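Long-range contact in putative 2,5-diketo-D-gluconic acid reductase B (Sinorhizobium meliloti, PDB 3UP8), which probably reduces methylglyoxal to hydroxyacetone, using NADPH: residues A[179-191]-A[276-288]. Numbering follows the deposited sequence.
Sequences NQVEYHPYLDQTK and VRELARPNGRIVN
E182 sends its carboxylate against the backbone amides of I286 and V287. CG lies anti to the backbone N (chi1 -179°) and the chain runs on extended, carrying both oxygens to these two successive N-H groups: I286 N donates to the syn lone pair of OE2 (N to OE2 2.7 Å), V287 N to OE1 (2.9 Å) at a nearly straight 167°. The anti lone pair of OE2 takes H184 NE2 at 2.8 Å, in the imidazole plane, so three N-H groups fix the carboxylate's rotation. With an alanine at E182, the amides of I286 and V287 would be likely to lose their acceptor and the H184 ring the bond that fixes its turn. The edge of that imidazole also faces G284 O, 3.3 Å from H184 CE1.

R285 lays one face of its guanidinium on L187, with CD2 3.7 Å from NH1, while three waters meet its edge; one links NH1 to E182 OE1, the other two lead to Q189. W296 adds a cation-pi contact.

At the turn 184-187, Y186 O accepts R281 N at 2.9 Å, from above the carbonyl plane, and G284 CA comes so close that its CA-H points at the same oxygen. The Y186 ring lies alongside L279, CE1 4.0 Å from CB, its hydroxyl bonded to D217, and P185 packs beside V276.

The contact ties the loop after strand 176-182 of this TIM barrel to the C-terminal tail leaving helix 270-277, typical of aldo/keto reductases, whose C-terminal loop borders the substrate pocket; consistently, V287 lies about 8 Å from the predicted substrate-binding H128, side chain to side chain.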
ATOM      1  N   ASN A 179       6.563  -0.797  -4.879  1.00 12.69           N
ATOM      2  CA  ASN A 179       6.177  -2.205  -4.854  1.00 13.20           C
ATOM      3  C   ASN A 179       5.378  -2.439  -3.563  1.00 13.46           C
ATOM      4  O   ASN A 179       5.902  -2.291  -2.447  1.00 13.44           O
ATOM      5  CB  ASN A 179       7.416  -3.121  -4.922  1.00 12.88           C
ATOM      6  CG  ASN A 179       7.053  -4.606  -5.028  1.00 13.85           C
ATOM      7  OD1 ASN A 179       5.929  -4.968  -5.386  1.00 13.17           O
ATOM      8  ND2 ASN A 179       8.005  -5.466  -4.700  1.00 14.13           N
ATOM      9  N   GLN A 180       4.105  -2.769  -3.730  1.00 12.66           N
ATOM     10  CA  GLN A 180       3.238  -3.013  -2.610  1.00 12.86           C
ATOM     11  C   GLN A 180       3.317  -4.487  -2.247  1.00 12.75           C
ATOM     12  O   GLN A 180       3.018  -5.367  -3.063  1.00 12.39           O
ATOM     13  CB  GLN A 180       1.790  -2.592  -2.906  1.00 12.19           C
ATOM     14  CG  GLN A 180       0.870  -2.855  -1.715  1.00 12.49           C
ATOM     15  CD  GLN A 180      -0.534  -2.297  -1.875  1.00 13.07           C
ATOM     16  OE1 GLN A 180      -0.732  -1.166  -2.350  1.00 13.64           O
ATOM     17  NE2 GLN A 180      -1.524  -3.077  -1.443  1.00 11.53           N
ATOM     18  N   VAL A 181       3.760  -4.737  -1.019  1.00 13.01           N
ATOM     19  CA  VAL A 181       4.010  -6.085  -0.525  1.00 12.95           C
ATOM     20  C   VAL A 181       3.546  -6.232   0.926  1.00 14.10           C
ATOM     21  O   VAL A 181       3.386  -5.242   1.644  1.00 13.00           O
ATOM     22  CB  VAL A 181       5.514  -6.441  -0.573  1.00 13.60           C
ATOM     23  CG1 VAL A 181       6.039  -6.445  -2.028  1.00 13.17           C
ATOM     24  CG2 VAL A 181       6.346  -5.497   0.315  1.00 13.43           C
ATOM     25  N   GLU A 182       3.312  -7.481   1.330  1.00 13.70           N
ATOM     26  CA  GLU A 182       3.055  -7.818   2.736  1.00 14.37           C
ATOM     27  C   GLU A 182       4.283  -7.438   3.547  1.00 13.94           C
ATOM     28  O   GLU A 182       5.386  -7.824   3.204  1.00 14.15           O
ATOM     29  CB  GLU A 182       2.821  -9.321   2.867  1.00 13.56           C
ATOM     30  CG  GLU A 182       2.521  -9.763   4.271  1.00 15.73           C
ATOM     31  CD  GLU A 182       2.236 -11.243   4.370  1.00 16.78           C
ATOM     32  OE1 GLU A 182       1.881 -11.862   3.349  1.00 17.26           O
ATOM     33  OE2 GLU A 182       2.367 -11.779   5.486  1.00 18.53           O
ATOM     34  N   TYR A 183       4.098  -6.660   4.608  1.00 14.76           N
ATOM     35  CA  TYR A 183       5.232  -6.264   5.444  1.00 15.13           C
ATOM     36  C   TYR A 183       4.727  -5.954   6.853  1.00 15.95           C
ATOM     37  O   TYR A 183       3.843  -5.120   7.042  1.00 15.47           O
ATOM     38  CB  TYR A 183       5.966  -5.066   4.830  1.00 15.15           C
ATOM     39  CG  TYR A 183       7.321  -4.752   5.442  1.00 15.56           C
ATOM     40  CD1 TYR A 183       8.088  -5.738   6.067  1.00 14.96           C
ATOM     41  CD2 TYR A 183       7.839  -3.451   5.382  1.00 17.48           C
ATOM     42  CE1 TYR A 183       9.345  -5.432   6.631  1.00 17.10           C
ATOM     43  CE2 TYR A 183       9.090  -3.138   5.929  1.00 16.86           C
ATOM     44  CZ  TYR A 183       9.830  -4.129   6.542  1.00 17.44           C
ATOM     45  OH  TYR A 183      11.052  -3.781   7.079  1.00 20.58           O
ATOM     46  N   HIS A 184       5.290  -6.674   7.819  1.00 16.76           N
ATOM     47  CA  HIS A 184       4.926  -6.575   9.230  1.00 17.37           C
ATOM     48  C   HIS A 184       6.113  -7.170   9.993  1.00 17.69           C
ATOM     49  O   HIS A 184       7.024  -7.722   9.374  1.00 16.97           O
ATOM     50  CB  HIS A 184       3.634  -7.348   9.516  1.00 17.30           C
ATOM     51  CG  HIS A 184       3.615  -8.732   8.940  1.00 18.30           C
ATOM     52  ND1 HIS A 184       4.345  -9.777   9.472  1.00 18.04           N
ATOM     53  CD2 HIS A 184       2.943  -9.246   7.881  1.00 18.80           C
ATOM     54  CE1 HIS A 184       4.141 -10.865   8.751  1.00 19.03           C
ATOM     55  NE2 HIS A 184       3.291 -10.572   7.781  1.00 17.95           N
ATOM     56  N   PRO A 185       6.122  -7.055  11.332  1.00 18.28           N
ATOM     57  CA  PRO A 185       7.321  -7.497  12.068  1.00 18.48           C
ATOM     58  C   PRO A 185       7.736  -8.968  11.849  1.00 18.79           C
ATOM     59  O   PRO A 185       8.922  -9.298  11.992  1.00 18.91           O
ATOM     60  CB  PRO A 185       6.930  -7.252  13.524  1.00 18.76           C
ATOM     61  CG  PRO A 185       5.955  -6.090  13.447  1.00 18.73           C
ATOM     62  CD  PRO A 185       5.150  -6.374  12.209  1.00 17.83           C
ATOM     63  N   TYR A 186       6.787  -9.833  11.480  1.00 18.77           N
ATOM     64  CA  TYR A 186       7.078 -11.272  11.324  1.00 19.02           C
ATOM     65  C   TYR A 186       7.600 -11.689   9.946  1.00 18.82           C
ATOM     66  O   TYR A 186       8.000 -12.845   9.747  1.00 17.99           O
ATOM     67  CB  TYR A 186       5.866 -12.104  11.767  1.00 19.26           C
ATOM     68  CG  TYR A 186       5.349 -11.608  13.094  1.00 21.08           C
ATOM     69  CD1 TYR A 186       6.052 -11.855  14.283  1.00 21.62           C
ATOM     70  CD2 TYR A 186       4.183 -10.849  13.158  1.00 22.01           C
ATOM     71  CE1 TYR A 186       5.581 -11.355  15.509  1.00 23.30           C
ATOM     72  CE2 TYR A 186       3.717 -10.350  14.347  1.00 23.07           C
ATOM     73  CZ  TYR A 186       4.406 -10.604  15.518  1.00 23.32           C
ATOM     74  OH  TYR A 186       3.891 -10.093  16.673  1.00 25.36           O
ATOM     75  N   LEU A 187       7.608 -10.750   8.997  1.00 18.74           N
ATOM     76  CA  LEU A 187       8.120 -11.047   7.657  1.00 18.61           C
ATOM     77  C   LEU A 187       9.260 -10.112   7.290  1.00 19.18           C
ATOM     78  O   LEU A 187       9.043  -8.920   7.084  1.00 18.65           O
ATOM     79  CB  LEU A 187       7.002 -10.976   6.609  1.00 18.53           C
ATOM     80  CG  LEU A 187       7.409 -11.258   5.156  1.00 18.76           C
ATOM     81  CD1 LEU A 187       8.014 -12.673   5.008  1.00 16.72           C
ATOM     82  CD2 LEU A 187       6.182 -11.095   4.260  1.00 18.07           C
ATOM     83  N   ASP A 188      10.465 -10.672   7.200  1.00 19.88           N
ATOM     84  CA  ASP A 188      11.656  -9.919   6.791  1.00 20.90           C
ATOM     85  C   ASP A 188      11.542  -9.441   5.336  1.00 20.30           C
ATOM     86  O   ASP A 188      11.198 -10.227   4.444  1.00 20.09           O
ATOM     87  CB  ASP A 188      12.913 -10.779   6.940  1.00 21.81           C
ATOM     88  CG  ASP A 188      14.174 -10.058   6.475  1.00 25.52           C
ATOM     89  OD1 ASP A 188      14.350  -8.860   6.791  1.00 28.88           O
ATOM     90  OD2 ASP A 188      14.992 -10.688   5.781  1.00 32.08           O
ATOM     91  N   GLN A 189      11.826  -8.162   5.108  1.00 18.89           N
ATOM     92  CA  GLN A 189      11.840  -7.620   3.742  1.00 19.70           C
ATOM     93  C   GLN A 189      13.148  -6.913   3.405  1.00 20.15           C
ATOM     94  O   GLN A 189      13.176  -5.982   2.589  1.00 19.74           O
ATOM     95  CB  GLN A 189      10.624  -6.701   3.492  1.00 18.89           C
ATOM     96  CG  GLN A 189       9.290  -7.445   3.443  1.00 17.51           C
ATOM     97  CD  GLN A 189       9.064  -8.233   2.157  1.00 17.45           C
ATOM     98  OE1 GLN A 189      10.005  -8.550   1.416  1.00 18.42           O
ATOM     99  NE2 GLN A 189       7.803  -8.546   1.881  1.00 16.31           N
ATOM    100  N   THR A 190      14.234  -7.378   4.026  1.00 20.68           N
ATOM    101  CA  THR A 190      15.562  -6.799   3.810  1.00 21.64           C
ATOM    102  C   THR A 190      15.946  -6.682   2.336  1.00 21.22           C
ATOM    103  O   THR A 190      16.296  -5.601   1.881  1.00 21.63           O
ATOM    104  CB  THR A 190      16.647  -7.593   4.591  1.00 21.89           C
ATOM    105  OG1 THR A 190      16.430  -7.399   5.990  1.00 23.73           O
ATOM    106  CG2 THR A 190      18.058  -7.137   4.217  1.00 22.84           C
ATOM    107  N   LYS A 191      15.885  -7.779   1.596  1.00 21.37           N
ATOM    108  CA  LYS A 191      16.301  -7.772   0.186  1.00 21.93           C
ATOM    109  C   LYS A 191      15.392  -6.867  -0.662  1.00 20.77           C
ATOM    110  O   LYS A 191      15.874  -6.054  -1.441  1.00 20.58           O
ATOM    111  CB  LYS A 191      16.327  -9.187  -0.408  1.00 22.78           C
ATOM    112  CG  LYS A 191      17.459 -10.095   0.082  1.00 26.02           C
ATOM    113  CD  LYS A 191      17.472 -11.398  -0.755  1.00 31.42           C
ATOM    114  CE  LYS A 191      18.301 -12.505  -0.086  1.00 33.78           C
ATOM    115  NZ  LYS A 191      18.247 -13.794  -0.855  1.00 34.26           N
ATOM    116  N   VAL A 276      12.120  -4.958  17.301  1.00 32.60           N
ATOM    117  CA  VAL A 276      10.962  -5.309  16.467  1.00 32.41           C
ATOM    118  C   VAL A 276      11.430  -6.082  15.238  1.00 32.39           C
ATOM    119  O   VAL A 276      10.779  -7.042  14.824  1.00 32.71           O
ATOM    120  CB  VAL A 276      10.107  -4.088  16.093  1.00 32.00           C
ATOM    121  CG1 VAL A 276       9.009  -4.483  15.120  1.00 32.07           C
ATOM    122  CG2 VAL A 276       9.471  -3.508  17.332  1.00 32.45           C
ATOM    123  N   ARG A 277      12.577  -5.686  14.691  1.00 32.45           N
ATOM    124  CA  ARG A 277      13.189  -6.361  13.546  1.00 32.77           C
ATOM    125  C   ARG A 277      13.509  -7.845  13.829  1.00 32.39           C
ATOM    126  O   ARG A 277      13.433  -8.692  12.919  1.00 31.81           O
ATOM    127  CB  ARG A 277      14.445  -5.597  13.106  1.00 33.70           C
ATOM    128  CG  ARG A 277      15.000  -5.992  11.736  1.00 36.22           C
ATOM    129  CD  ARG A 277      16.465  -5.570  11.586  1.00 40.75           C
ATOM    130  NE  ARG A 277      17.248  -6.534  10.792  1.00 45.04           N
ATOM    131  CZ  ARG A 277      17.768  -7.678  11.259  1.00 46.49           C
ATOM    132  NH1 ARG A 277      17.599  -8.045  12.528  1.00 47.77           N
ATOM    133  NH2 ARG A 277      18.456  -8.475  10.445  1.00 48.18           N
ATOM    134  N   GLU A 278      13.850  -8.149  15.086  1.00 31.53           N
ATOM    135  CA  GLU A 278      14.156  -9.524  15.530  1.00 31.32           C
ATOM    136  C   GLU A 278      12.967 -10.491  15.500  1.00 29.63           C
ATOM    137  O   GLU A 278      13.152 -11.704  15.625  1.00 29.86           O
ATOM    138  CB  GLU A 278      14.737  -9.533  16.954  1.00 31.81           C
ATOM    139  CG  GLU A 278      16.070  -8.818  17.133  1.00 36.01           C
ATOM    140  CD  GLU A 278      17.200  -9.384  16.272  1.00 41.01           C
ATOM    141  OE1 GLU A 278      17.106 -10.551  15.809  1.00 42.67           O
ATOM    142  OE2 GLU A 278      18.196  -8.645  16.072  1.00 43.49           O
ATOM    143  N   LEU A 279      11.757  -9.954  15.368  1.00 28.00           N
ATOM    144  CA  LEU A 279      10.545 -10.770  15.342  1.00 26.66           C
ATOM    145  C   LEU A 279      10.332 -11.559  14.045  1.00 26.25           C
ATOM    146  O   LEU A 279       9.432 -12.389  13.989  1.00 26.07           O
ATOM    147  CB  LEU A 279       9.306  -9.917  15.657  1.00 26.23           C
ATOM    148  CG  LEU A 279       9.223  -9.307  17.060  1.00 26.64           C
ATOM    149  CD1 LEU A 279       8.004  -8.391  17.175  1.00 23.85           C
ATOM    150  CD2 LEU A 279       9.205 -10.398  18.135  1.00 26.36           C
ATOM    151  N   ALA A 280      11.151 -11.314  13.021  1.00 25.51           N
ATOM    152  CA  ALA A 280      10.982 -11.971  11.718  1.00 25.33           C
ATOM    153  C   ALA A 280      11.115 -13.497  11.820  1.00 25.62           C
ATOM    154  O   ALA A 280      12.004 -14.012  12.509  1.00 24.63           O
ATOM    155  CB  ALA A 280      11.950 -11.405  10.691  1.00 24.92           C
ATOM    156  N   ARG A 281      10.206 -14.202  11.145  1.00 25.57           N
ATOM    157  CA  ARG A 281      10.124 -15.663  11.185  1.00 26.40           C
ATOM    158  C   ARG A 281      10.150 -16.204   9.756  1.00 26.28           C
ATOM    159  O   ARG A 281       9.536 -15.608   8.857  1.00 25.83           O
ATOM    160  CB  ARG A 281       8.819 -16.118  11.857  1.00 27.04           C
ATOM    161  CG  ARG A 281       8.586 -15.672  13.310  1.00 30.45           C
ATOM    162  CD  ARG A 281       9.433 -16.467  14.310  1.00 37.48           C
ATOM    163  NE  ARG A 281       9.294 -17.919  14.134  1.00 42.20           N
ATOM    164  CZ  ARG A 281      10.290 -18.792  14.272  1.00 44.38           C
ATOM    165  NH1 ARG A 281      11.510 -18.376  14.597  1.00 45.19           N
ATOM    166  NH2 ARG A 281      10.070 -20.087  14.077  1.00 45.47           N
ATOM    167  N   PRO A 282      10.843 -17.342   9.533  1.00 26.07           N
ATOM    168  CA  PRO A 282      10.861 -17.926   8.184  1.00 25.81           C
ATOM    169  C   PRO A 282       9.458 -18.316   7.688  1.00 25.29           C
ATOM    170  O   PRO A 282       9.242 -18.445   6.488  1.00 25.47           O
ATOM    171  CB  PRO A 282      11.761 -19.161   8.339  1.00 26.12           C
ATOM    172  CG  PRO A 282      11.705 -19.496   9.811  1.00 26.60           C
ATOM    173  CD  PRO A 282      11.551 -18.184  10.524  1.00 25.97           C
ATOM    174  N   ASN A 283       8.508 -18.467   8.598  1.00 24.50           N
ATOM    175  CA  ASN A 283       7.140 -18.778   8.194  1.00 24.47           C
ATOM    176  C   ASN A 283       6.172 -17.623   8.451  1.00 23.26           C
ATOM    177  O   ASN A 283       4.986 -17.840   8.689  1.00 23.99           O
ATOM    178  CB  ASN A 283       6.655 -20.066   8.873  1.00 24.96           C
ATOM    179  CG  ASN A 283       6.441 -19.895  10.370  1.00 27.83           C
ATOM    180  OD1 ASN A 283       7.198 -19.187  11.049  1.00 29.14           O
ATOM    181  ND2 ASN A 283       5.390 -20.538  10.893  1.00 30.94           N
ATOM    182  N   GLY A 284       6.677 -16.395   8.385  1.00 21.52           N
ATOM    183  CA  GLY A 284       5.875 -15.235   8.741  1.00 20.42           C
ATOM    184  C   GLY A 284       4.919 -14.749   7.656  1.00 19.14           C
ATOM    185  O   GLY A 284       3.976 -14.027   7.951  1.00 19.14           O
ATOM    186  N   ARG A 285       5.156 -15.148   6.407  1.00 18.54           N
ATOM    187  CA  ARG A 285       4.310 -14.713   5.284  1.00 17.75           C
ATOM    188  C   ARG A 285       2.914 -15.303   5.376  1.00 17.66           C
ATOM    189  O   ARG A 285       2.750 -16.516   5.589  1.00 17.82           O
ATOM    190  CB  ARG A 285       4.934 -15.095   3.946  1.00 17.36           C
ATOM    191  CG  ARG A 285       4.181 -14.515   2.752  1.00 16.72           C
ATOM    192  CD  ARG A 285       4.808 -14.966   1.455  1.00 18.20           C
ATOM    193  NE  ARG A 285       6.217 -14.595   1.353  1.00 17.98           N
ATOM    194  CZ  ARG A 285       6.661 -13.377   1.041  1.00 19.16           C
ATOM    195  NH1 ARG A 285       5.799 -12.387   0.792  1.00 16.04           N
ATOM    196  NH2 ARG A 285       7.976 -13.149   0.973  1.00 17.01           N
ATOM    197  N   ILE A 286       1.918 -14.434   5.208  1.00 17.37           N
ATOM    198  CA  ILE A 286       0.506 -14.797   5.295  1.00 17.13           C
ATOM    199  C   ILE A 286      -0.106 -15.041   3.913  1.00 16.91           C
ATOM    200  O   ILE A 286      -0.833 -16.011   3.721  1.00 17.12           O
ATOM    201  CB  ILE A 286      -0.301 -13.688   6.020  1.00 17.48           C
ATOM    202  CG1 ILE A 286       0.229 -13.477   7.443  1.00 17.69           C
ATOM    203  CG2 ILE A 286      -1.825 -14.003   6.034  1.00 17.53           C
ATOM    204  CD1 ILE A 286      -0.232 -12.162   8.070  1.00 19.12           C
ATOM    205  N   VAL A 287       0.198 -14.163   2.953  1.00 16.29           N
ATOM    206  CA  VAL A 287      -0.445 -14.204   1.631  1.00 15.85           C
ATOM    207  C   VAL A 287       0.485 -14.846   0.594  1.00 15.88           C
ATOM    208  O   VAL A 287       1.540 -14.306   0.282  1.00 15.86           O
ATOM    209  CB  VAL A 287      -0.872 -12.769   1.172  1.00 15.73           C
ATOM    210  CG1 VAL A 287      -1.639 -12.815  -0.149  1.00 15.48           C
ATOM    211  CG2 VAL A 287      -1.732 -12.091   2.250  1.00 15.58           C
ATOM    212  N   ASN A 288       0.089 -16.001   0.056  1.00 16.59           N
ATOM    213  CA  ASN A 288       0.948 -16.763  -0.853  1.00 17.22           C
ATOM    214  C   ASN A 288       0.120 -17.578  -1.876  1.00 17.96           C
ATOM    215  O   ASN A 288       0.172 -18.815  -1.875  1.00 17.69           O
ATOM    216  CB  ASN A 288       1.834 -17.701  -0.018  1.00 17.51           C
ATOM    217  CG  ASN A 288       3.145 -18.061  -0.704  1.00 17.43           C
ATOM    218  OD1 ASN A 288       3.361 -17.783  -1.887  1.00 17.99           O
ATOM    219  ND2 ASN A 288       4.037 -18.689   0.052  1.00 19.15           N
TER
HETATM  220  O   HOH W   1       2.883 -12.033   0.720  1.00 12.98           O
HETATM  221  O   HOH W   2      10.905 -13.545   7.507  1.00 19.29           O
HETATM  222  O   HOH W   3       9.779 -11.045   0.209  1.00 15.76           O
HETATM  223  O   HOH W   4       6.679  -9.720  -0.436  1.00 16.15           O